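Local coordinates for F5/8 type C domain protein (Bacteroides ovatus, PDB 4ZRX), which is a putative alpha-L-fucosidase that probably hydrolyses terminal alpha-L-fucose from glycans and also carries an F5/8 type C domain, at residues Gln41-Asn53 / Gly88-Phe102. Sequence-based numbering, arbitrary orientation.
With EDO (1,2-ethanediol), chain D; EDO (1,2-ethanediol), chain F.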
ATOM      1  N   GLN A  41       1.784   2.956  16.875  1.00 16.38           N
ATOM      2  CA  GLN A  41       3.233   2.921  17.055  1.00 17.78           C
ATOM      3  C   GLN A  41       3.909   1.854  16.275  1.00 17.26           C
ATOM      4  O   GLN A  41       5.110   2.001  15.958  1.00 16.99           O
ATOM      5  CB  GLN A  41       3.676   2.778  18.489  1.00 20.04           C
ATOM      6  CG  GLN A  41       2.972   3.631  19.461  1.00 24.01           C
ATOM      7  CD  GLN A  41       3.120   5.037  19.242  1.00 28.21           C
ATOM      8  OE1 GLN A  41       4.246   5.541  19.137  1.00 31.91           O
ATOM      9  NE2 GLN A  41       1.975   5.775  19.194  1.00 31.41           N
HETATM   10  N   MSE A  42       3.200   0.779  15.932  1.00 16.31           N
HETATM   11  CA  MSE A  42       3.858  -0.258  15.136  1.00 16.72           C
HETATM   12  C   MSE A  42       4.342   0.231  13.813  1.00 15.84           C
HETATM   13  O   MSE A  42       5.399  -0.209  13.371  1.00 16.04           O
HETATM   14  CB  MSE A  42       2.946  -1.466  14.933  1.00 18.05           C
HETATM   15  CG  MSE A  42       2.490  -2.100  16.222  1.00 18.67           C
HETATM   16 SE   MSE A  42       1.540  -3.779  15.868  0.75 21.79          SE
HETATM   17  CE  MSE A  42       0.003  -3.003  15.060  1.00 19.61           C
ATOM     18  N   GLU A  43       3.524   1.021  13.121  1.00 15.69           N
ATOM     19  CA  GLU A  43       3.785   1.644  11.832  1.00 15.37           C
ATOM     20  C   GLU A  43       3.788   0.698  10.658  1.00 15.01           C
ATOM     21  O   GLU A  43       3.223   1.053   9.620  1.00 14.56           O
ATOM     22  CB  GLU A  43       5.097   2.464  11.774  1.00 16.15           C
ATOM     23  CG  GLU A  43       5.169   3.580  12.782  1.00 16.24           C
ATOM     24  CD  GLU A  43       6.399   4.482  12.649  1.00 17.85           C
ATOM     25  OE1 GLU A  43       7.315   4.173  11.823  1.00 18.69           O
ATOM     26  OE2 GLU A  43       6.484   5.434  13.474  1.00 18.97           O
ATOM     27  N   LEU A  44       4.472  -0.438  10.790  1.00 14.93           N
ATOM     28  CA  LEU A  44       4.789  -1.317   9.650  1.00 15.96           C
ATOM     29  C   LEU A  44       4.528  -2.732  10.040  1.00 15.96           C
ATOM     30  O   LEU A  44       5.240  -3.272  10.887  1.00 16.88           O
ATOM     31  CB  LEU A  44       6.252  -1.143   9.204  1.00 17.25           C
ATOM     32  CG  LEU A  44       6.690  -1.949   8.013  1.00 18.30           C
ATOM     33  CD1 LEU A  44       5.947  -1.459   6.798  1.00 19.20           C
ATOM     34  CD2 LEU A  44       8.204  -1.830   7.877  1.00 20.93           C
ATOM     35  N   THR A  45       3.557  -3.342   9.395  1.00 14.46           N
ATOM     36  CA  THR A  45       3.160  -4.680   9.749  1.00 14.43           C
ATOM     37  C   THR A  45       3.068  -5.547   8.496  1.00 14.30           C
ATOM     38  O   THR A  45       3.010  -5.034   7.394  1.00 13.60           O
ATOM     39  CB  THR A  45       1.828  -4.679  10.448  1.00 14.93           C
ATOM     40  OG1 THR A  45       0.817  -4.052   9.651  1.00 15.10           O
ATOM     41  CG2 THR A  45       1.904  -3.904  11.752  1.00 16.11           C
ATOM     42  N   ALA A  46       3.029  -6.846   8.678  1.00 13.78           N
ATOM     43  CA  ALA A  46       3.021  -7.775   7.548  1.00 14.65           C
ATOM     44  C   ALA A  46       1.768  -8.618   7.495  1.00 15.39           C
ATOM     45  O   ALA A  46       1.365  -9.223   8.494  1.00 17.48           O
ATOM     46  CB  ALA A  46       4.232  -8.665   7.627  1.00 15.02           C
ATOM     47  N   PHE A  47       1.181  -8.687   6.316  1.00 14.60           N
ATOM     48  CA  PHE A  47       0.040  -9.569   6.016  1.00 14.64           C
ATOM     49  C   PHE A  47       0.650 -10.846   5.433  1.00 15.19           C
ATOM     50  O   PHE A  47       1.605 -10.781   4.631  1.00 15.67           O
ATOM     51  CB  PHE A  47      -0.846  -8.924   4.954  1.00 15.05           C
ATOM     52  CG  PHE A  47      -2.324  -8.825   5.249  1.00 15.55           C
ATOM     53  CD1 PHE A  47      -3.029  -9.781   5.936  1.00 16.15           C
ATOM     54  CD2 PHE A  47      -3.042  -7.792   4.631  1.00 16.08           C
ATOM     55  CE1 PHE A  47      -4.434  -9.631   6.102  1.00 17.25           C
ATOM     56  CE2 PHE A  47      -4.400  -7.642   4.787  1.00 16.73           C
ATOM     57  CZ  PHE A  47      -5.101  -8.581   5.527  1.00 17.23           C
ATOM     58  N   LEU A  48       0.094 -12.007   5.821  1.00 15.49           N
ATOM     59  CA  LEU A  48       0.391 -13.275   5.238  1.00 15.73           C
ATOM     60  C   LEU A  48      -0.876 -13.924   4.684  1.00 15.91           C
ATOM     61  O   LEU A  48      -1.653 -14.566   5.427  1.00 16.88           O
ATOM     62  CB  LEU A  48       1.030 -14.182   6.283  1.00 17.08           C
ATOM     63  CG  LEU A  48       2.348 -13.717   6.892  1.00 18.03           C
ATOM     64  CD1 LEU A  48       2.664 -14.484   8.194  1.00 18.99           C
ATOM     65  CD2 LEU A  48       3.483 -13.903   5.883  1.00 19.42           C
ATOM     66  N   HIS A  49      -1.143 -13.736   3.409  1.00 15.05           N
ATOM     67  CA  HIS A  49      -2.192 -14.473   2.733  1.00 15.51           C
ATOM     68  C   HIS A  49      -1.648 -15.830   2.328  1.00 15.60           C
ATOM     69  O   HIS A  49      -0.748 -15.936   1.490  1.00 15.73           O
ATOM     70  CB  HIS A  49      -2.724 -13.727   1.527  1.00 15.50           C
ATOM     71  CG  HIS A  49      -3.657 -12.620   1.853  1.00 15.95           C
ATOM     72  ND1 HIS A  49      -3.255 -11.455   2.460  1.00 16.07           N
ATOM     73  CD2 HIS A  49      -4.963 -12.466   1.580  1.00 17.08           C
ATOM     74  CE1 HIS A  49      -4.296 -10.662   2.599  1.00 17.15           C
ATOM     75  NE2 HIS A  49      -5.336 -11.248   2.047  1.00 17.10           N
ATOM     76  N   PHE A  50      -2.233 -16.864   2.938  1.00 15.43           N
ATOM     77  CA  PHE A  50      -1.827 -18.237   2.772  1.00 15.69           C
ATOM     78  C   PHE A  50      -3.034 -19.111   3.037  1.00 15.89           C
ATOM     79  O   PHE A  50      -3.840 -18.866   3.933  1.00 16.10           O
ATOM     80  CB  PHE A  50      -0.702 -18.560   3.742  1.00 16.40           C
ATOM     81  CG  PHE A  50      -0.106 -19.919   3.522  1.00 17.03           C
ATOM     82  CD1 PHE A  50       0.551 -20.229   2.334  1.00 17.45           C
ATOM     83  CD2 PHE A  50      -0.170 -20.863   4.528  1.00 17.67           C
ATOM     84  CE1 PHE A  50       1.129 -21.471   2.154  1.00 18.98           C
ATOM     85  CE2 PHE A  50       0.355 -22.127   4.319  1.00 18.24           C
ATOM     86  CZ  PHE A  50       1.038 -22.431   3.152  1.00 18.16           C
ATOM     87  N   GLY A  51      -3.240 -20.107   2.200  1.00 16.37           N
ATOM     88  CA  GLY A  51      -4.363 -21.025   2.361  1.00 17.29           C
ATOM     89  C   GLY A  51      -4.543 -21.931   1.179  1.00 18.22           C
ATOM     90  O   GLY A  51      -3.599 -22.185   0.403  1.00 17.94           O
ATOM     91  N   ILE A  52      -5.766 -22.426   1.027  1.00 18.92           N
ATOM     92  CA  ILE A  52      -6.024 -23.301  -0.101  1.00 20.45           C
ATOM     93  C   ILE A  52      -5.880 -22.534  -1.440  1.00 20.14           C
ATOM     94  O   ILE A  52      -5.461 -23.124  -2.436  1.00 20.19           O
ATOM     95  CB  ILE A  52      -7.383 -23.974   0.093  1.00 22.05           C
ATOM     96  CG1 ILE A  52      -7.469 -25.258  -0.750  1.00 24.60           C
ATOM     97  CG2 ILE A  52      -8.466 -22.994  -0.164  1.00 21.93           C
ATOM     98  CD1 ILE A  52      -8.097 -26.372  -0.007  1.00 25.48           C
ATOM     99  N   ASN A  53      -6.135 -21.229  -1.438  1.00 19.88           N
ATOM    100  CA  ASN A  53      -5.986 -20.423  -2.653  1.00 19.75           C
ATOM    101  C   ASN A  53      -4.558 -20.437  -3.169  1.00 19.94           C
ATOM    102  O   ASN A  53      -4.315 -20.289  -4.385  1.00 20.21           O
ATOM    103  CB  ASN A  53      -6.376 -18.978  -2.433  1.00 19.48           C
ATOM    104  CG  ASN A  53      -7.830 -18.759  -2.221  1.00 20.26           C
ATOM    105  OD1 ASN A  53      -8.664 -19.661  -2.257  1.00 21.48           O
ATOM    106  ND2 ASN A  53      -8.154 -17.522  -1.978  1.00 20.22           N
ATOM    107  N   GLY A  88      11.981  -5.521   9.271  1.00 19.61           N
ATOM    108  CA  GLY A  88      11.489  -4.423  10.025  1.00 18.56           C
ATOM    109  C   GLY A  88      10.049  -4.428  10.449  1.00 18.35           C
ATOM    110  O   GLY A  88       9.575  -3.429  11.002  1.00 18.90           O
ATOM    111  N   PHE A  89       9.309  -5.499  10.171  1.00 17.58           N
ATOM    112  CA  PHE A  89       7.907  -5.576  10.532  1.00 17.70           C
ATOM    113  C   PHE A  89       7.691  -5.792  12.011  1.00 17.22           C
ATOM    114  O   PHE A  89       8.500  -6.461  12.664  1.00 17.02           O
ATOM    115  CB  PHE A  89       7.183  -6.668   9.709  1.00 18.54           C
ATOM    116  CG  PHE A  89       7.193  -6.375   8.251  1.00 19.21           C
ATOM    117  CD1 PHE A  89       6.277  -5.501   7.715  1.00 19.77           C
ATOM    118  CD2 PHE A  89       8.190  -6.844   7.450  1.00 21.22           C
ATOM    119  CE1 PHE A  89       6.309  -5.173   6.402  1.00 20.05           C
ATOM    120  CE2 PHE A  89       8.250  -6.500   6.099  1.00 24.87           C
ATOM    121  CZ  PHE A  89       7.295  -5.667   5.571  1.00 22.70           C
ATOM    122  N   LYS A  90       6.606  -5.226  12.510  1.00 17.03           N
ATOM    123  CA  LYS A  90       6.298  -5.263  13.940  1.00 19.48           C
ATOM    124  C   LYS A  90       5.171  -6.188  14.325  1.00 18.97           C
ATOM    125  O   LYS A  90       4.896  -6.371  15.498  1.00 19.89           O
ATOM    126  CB  LYS A  90       6.048  -3.839  14.510  1.00 20.85           C
ATOM    127  CG  LYS A  90       7.195  -2.924  14.330  1.00 22.81           C
ATOM    128  CD  LYS A  90       8.473  -3.340  15.065  1.00 26.32           C
ATOM    129  CE  LYS A  90       9.507  -2.232  14.968  1.00 31.56           C
ATOM    130  NZ  LYS A  90      10.653  -2.394  15.890  1.00 36.43           N
HETATM  131  N   MSE A  91       4.480  -6.745  13.344  1.00 16.91           N
HETATM  132  CA  MSE A  91       3.440  -7.728  13.588  1.00 16.90           C
HETATM  133  C   MSE A  91       3.327  -8.546  12.289  1.00 17.03           C
HETATM  134  O   MSE A  91       3.621  -8.065  11.191  1.00 16.57           O
HETATM  135  CB  MSE A  91       2.114  -7.056  13.891  1.00 17.34           C
HETATM  136  CG  MSE A  91       1.073  -7.980  14.305  1.00 18.28           C
HETATM  137 SE   MSE A  91      -0.615  -7.169  14.668  0.75 19.18          SE
HETATM  138  CE  MSE A  91      -1.018  -6.901  12.837  1.00 22.28           C
ATOM    139  N   VAL A  92       2.929  -9.786  12.449  1.00 16.97           N
ATOM    140  CA  VAL A  92       2.509 -10.610  11.330  1.00 17.37           C
ATOM    141  C   VAL A  92       1.053 -10.958  11.485  1.00 17.64           C
ATOM    142  O   VAL A  92       0.548 -11.276  12.605  1.00 19.64           O
ATOM    143  CB  VAL A  92       3.374 -11.863  11.187  1.00 19.49           C
ATOM    144  CG1 VAL A  92       4.834 -11.491  11.003  1.00 20.44           C
ATOM    145  CG2 VAL A  92       3.319 -12.742  12.360  1.00 20.83           C
ATOM    146  N   LEU A  93       0.313 -10.859  10.380  1.00 16.57           N
ATOM    147  CA  LEU A  93      -1.115 -11.043  10.410  1.00 17.73           C
ATOM    148  C   LEU A  93      -1.512 -12.108   9.419  1.00 16.67           C
ATOM    149  O   LEU A  93      -1.415 -11.911   8.218  1.00 15.70           O
ATOM    150  CB  LEU A  93      -1.808  -9.696  10.095  1.00 19.81           C
ATOM    151  CG  LEU A  93      -3.312  -9.652   9.829  1.00 24.35           C
ATOM    152  CD1 LEU A  93      -4.106 -10.131  10.848  1.00 24.88           C
ATOM    153  CD2 LEU A  93      -3.748  -8.158   9.567  1.00 26.14           C
ATOM    154  N   LEU A  94      -1.975 -13.243   9.924  1.00 16.29           N
ATOM    155  CA  LEU A  94      -2.223 -14.429   9.071  1.00 16.23           C
ATOM    156  C   LEU A  94      -3.683 -14.567   8.697  1.00 16.35           C
ATOM    157  O   LEU A  94      -4.571 -14.451   9.551  1.00 16.44           O
ATOM    158  CB  LEU A  94      -1.776 -15.700   9.830  1.00 17.25           C
ATOM    159  CG  LEU A  94      -2.008 -17.007   9.160  1.00 17.47           C
ATOM    160  CD1 LEU A  94      -1.052 -17.174   8.006  1.00 17.73           C
ATOM    161  CD2 LEU A  94      -1.776 -18.113  10.120  1.00 19.02           C
ATOM    162  N   THR A  95      -3.967 -14.903   7.442  1.00 15.76           N
ATOM    163  CA  THR A  95      -5.280 -15.309   6.990  1.00 15.85           C
ATOM    164  C   THR A  95      -5.597 -16.737   7.488  1.00 15.54           C
ATOM    165  O   THR A  95      -5.486 -17.730   6.752  1.00 17.11           O
ATOM    166  CB  THR A  95      -5.435 -15.267   5.473  1.00 16.12           C
ATOM    167  OG1 THR A  95      -4.424 -16.066   4.838  1.00 15.84           O
ATOM    168  CG2 THR A  95      -5.264 -13.797   4.961  1.00 16.82           C
ATOM    169  N   ALA A  96      -6.050 -16.822   8.726  1.00 15.46           N
ATOM    170  CA  ALA A  96      -6.384 -18.098   9.328  1.00 16.16           C
ATOM    171  C   ALA A  96      -7.572 -18.747   8.573  1.00 16.11           C
ATOM    172  O   ALA A  96      -7.689 -19.978   8.499  1.00 17.12           O
ATOM    173  CB  ALA A  96      -6.729 -17.881  10.801  1.00 16.64           C
ATOM    174  N   LYS A  97      -8.480 -17.903   8.053  1.00 16.61           N
ATOM    175  CA  LYS A  97      -9.576 -18.344   7.235  1.00 17.00           C
ATOM    176  C   LYS A  97      -9.923 -17.206   6.296  1.00 17.14           C
ATOM    177  O   LYS A  97     -10.215 -16.103   6.728  1.00 17.45           O
ATOM    178  CB  LYS A  97     -10.826 -18.672   8.059  1.00 18.09           C
ATOM    179  CG  LYS A  97     -11.934 -19.340   7.212  1.00 18.39           C
ATOM    180  CD  LYS A  97     -13.229 -19.489   8.027  1.00 19.43           C
ATOM    181  CE  LYS A  97     -14.010 -18.248   8.113  1.00 19.82           C
ATOM    182  NZ  LYS A  97     -15.260 -18.391   8.876  1.00 21.17           N
ATOM    183  N   HIS A  98      -9.822 -17.478   4.985  1.00 16.59           N
ATOM    184  CA  HIS A  98     -10.212 -16.520   3.962  1.00 16.44           C
ATOM    185  C   HIS A  98     -11.655 -16.819   3.506  1.00 17.55           C
ATOM    186  O   HIS A  98     -12.351 -17.551   4.169  1.00 17.19           O
ATOM    187  CB  HIS A  98      -9.160 -16.473   2.833  1.00 16.31           C
ATOM    188  CG  HIS A  98      -9.121 -15.171   2.118  1.00 17.02           C
ATOM    189  ND1 HIS A  98      -9.826 -14.930   0.966  1.00 17.99           N
ATOM    190  CD2 HIS A  98      -8.490 -14.009   2.416  1.00 17.38           C
ATOM    191  CE1 HIS A  98      -9.636 -13.684   0.581  1.00 17.91           C
ATOM    192  NE2 HIS A  98      -8.853 -13.088   1.460  1.00 17.67           N
ATOM    193  N   HIS A  99     -12.133 -16.127   2.465  1.00 18.23           N
ATOM    194  CA  HIS A  99     -13.583 -16.169   2.098  1.00 20.21           C
ATOM    195  C   HIS A  99     -14.061 -17.557   1.744  1.00 20.53           C
ATOM    196  O   HIS A  99     -15.228 -17.907   1.972  1.00 20.91           O
ATOM    197  CB  HIS A  99     -13.898 -15.248   0.931  1.00 20.58           C
ATOM    198  CG  HIS A  99     -13.419 -13.835   1.118  1.00 21.10           C
ATOM    199  ND1 HIS A  99     -13.460 -13.187   2.335  1.00 21.52           N
ATOM    200  CD2 HIS A  99     -12.939 -12.937   0.227  1.00 21.66           C
ATOM    201  CE1 HIS A  99     -12.989 -11.955   2.188  1.00 22.24           C
ATOM    202  NE2 HIS A  99     -12.685 -11.774   0.915  1.00 22.19           N
ATOM    203  N   ASP A 100     -13.133 -18.340   1.235  1.00 19.82           N
ATOM    204  CA  ASP A 100     -13.369 -19.760   0.886  1.00 21.21           C
ATOM    205  C   ASP A 100     -13.705 -20.638   2.076  1.00 20.79           C
ATOM    206  O   ASP A 100     -14.279 -21.719   1.911  1.00 22.38           O
ATOM    207  CB  ASP A 100     -12.145 -20.300   0.151  1.00 21.29           C
ATOM    208  CG  ASP A 100     -10.913 -20.216   0.961  1.00 22.11           C
ATOM    209  OD1 ASP A 100     -10.721 -21.185   1.708  1.00 24.29           O
ATOM    210  OD2 ASP A 100     -10.179 -19.204   0.878  1.00 21.51           O
ATOM    211  N   GLY A 101     -13.362 -20.209   3.287  1.00 20.11           N
ATOM    212  CA  GLY A 101     -13.791 -20.911   4.482  1.00 20.51           C
ATOM    213  C   GLY A 101     -12.888 -22.009   4.979  1.00 20.88           C
ATOM    214  O   GLY A 101     -13.180 -22.634   6.024  1.00 21.05           O
ATOM    215  N   PHE A 102     -11.789 -22.237   4.252  1.00 19.57           N
ATOM    216  CA  PHE A 102     -10.793 -23.220   4.637  1.00 20.18           C
ATOM    217  C   PHE A 102      -9.936 -22.771   5.830  1.00 19.80           C
ATOM    218  O   PHE A 102      -9.269 -21.767   5.755  1.00 19.55           O
ATOM    219  CB  PHE A 102      -9.899 -23.575   3.446  1.00 19.90           C
ATOM    220  CG  PHE A 102      -8.896 -24.637   3.777  1.00 20.28           C
ATOM    221  CD1 PHE A 102      -9.274 -25.993   3.821  1.00 20.50           C
ATOM    222  CD2 PHE A 102      -7.585 -24.310   4.032  1.00 20.41           C
ATOM    223  CE1 PHE A 102      -8.323 -26.970   4.131  1.00 20.61           C
ATOM    224  CE2 PHE A 102      -6.675 -25.292   4.352  1.00 20.84           C
ATOM    225  CZ  PHE A 102      -7.042 -26.599   4.389  1.00 20.93           C
TER
HETATM  226  C1  EDO D 703      -7.859  -9.130   2.273  1.00 26.04           C
HETATM  227  O1  EDO D 703      -7.858 -10.328   1.498  1.00 23.30           O
HETATM  228  C2  EDO D 703      -7.518  -7.978   1.347  1.00 27.91           C
HETATM  229  O2  EDO D 703      -8.425  -7.988   0.233  1.00 30.19           O
HETATM  230  C1  EDO F 705      10.428   5.459  11.176  1.00 31.00           C
HETATM  231  O1  EDO F 705       9.740   5.082  12.393  1.00 28.76           O
HETATM  232  C2  EDO F 705       9.736   6.557  10.339  1.00 27.88           C
HETATM  233  O2  EDO F 705      10.063   7.841  10.896  1.00 29.39           O
HETATM  234  O   HOH W   1     -10.847 -17.066  -0.633  1.00 19.30           O
HETATM  235  O   HOH W   2      -7.371 -19.728   0.824  1.00 21.60           O
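With OG1 of Thr95 between its backbone N and carbonyl carbon (chi1 56°), CG2 lies anti to that carbon and meets His49, whose CG is likewise anti to its own carbonyl carbon (chi1 -78°). The methyl sits centrally over one imidazole face, with Thr95 CG2 3.7 Å from the His49 ring centroid, a CH-pi contact. At the ring's edge, His49 NE2 shares O1 of a 1,2-ethanediol with His98 NE2, at 2.7 and 2.9 Å; the two ring planes stand at 57°. With an alanine at His49, the Thr95 methyl would probably lose its ring face, Asn328 OD1 its bond from ND1, and the diol one histidine. Strands 44-48 and 91-95 run parallel in the barrel sheet; Leu48 N to Leu93 O (2.8 Å) is one rung of their ladder. Leu93 CD2 lies over one face of the Phe47 ring, 4.2 Å from its centroid, and His49 CE1 over the opposite face, 3.4 Å above the plane. On the sheet's other side Leu48 CD1 meets Val92 CB at 4.0 Å, beside helix 126-137. Asp100 OD2 accepts from two waters: one takes Asn53 N; the other takes Asn53 ND2 and meets His98 ND1 at 2.9 Å, restraining that imidazole's rotation. Two histidines sharing a diol, probably from the crystallisation liquor, with Asp100 a water-linked second shell, are consistent with a sugar-binding pocket at the strands' C-terminal ends, where TIM barrels place active sites.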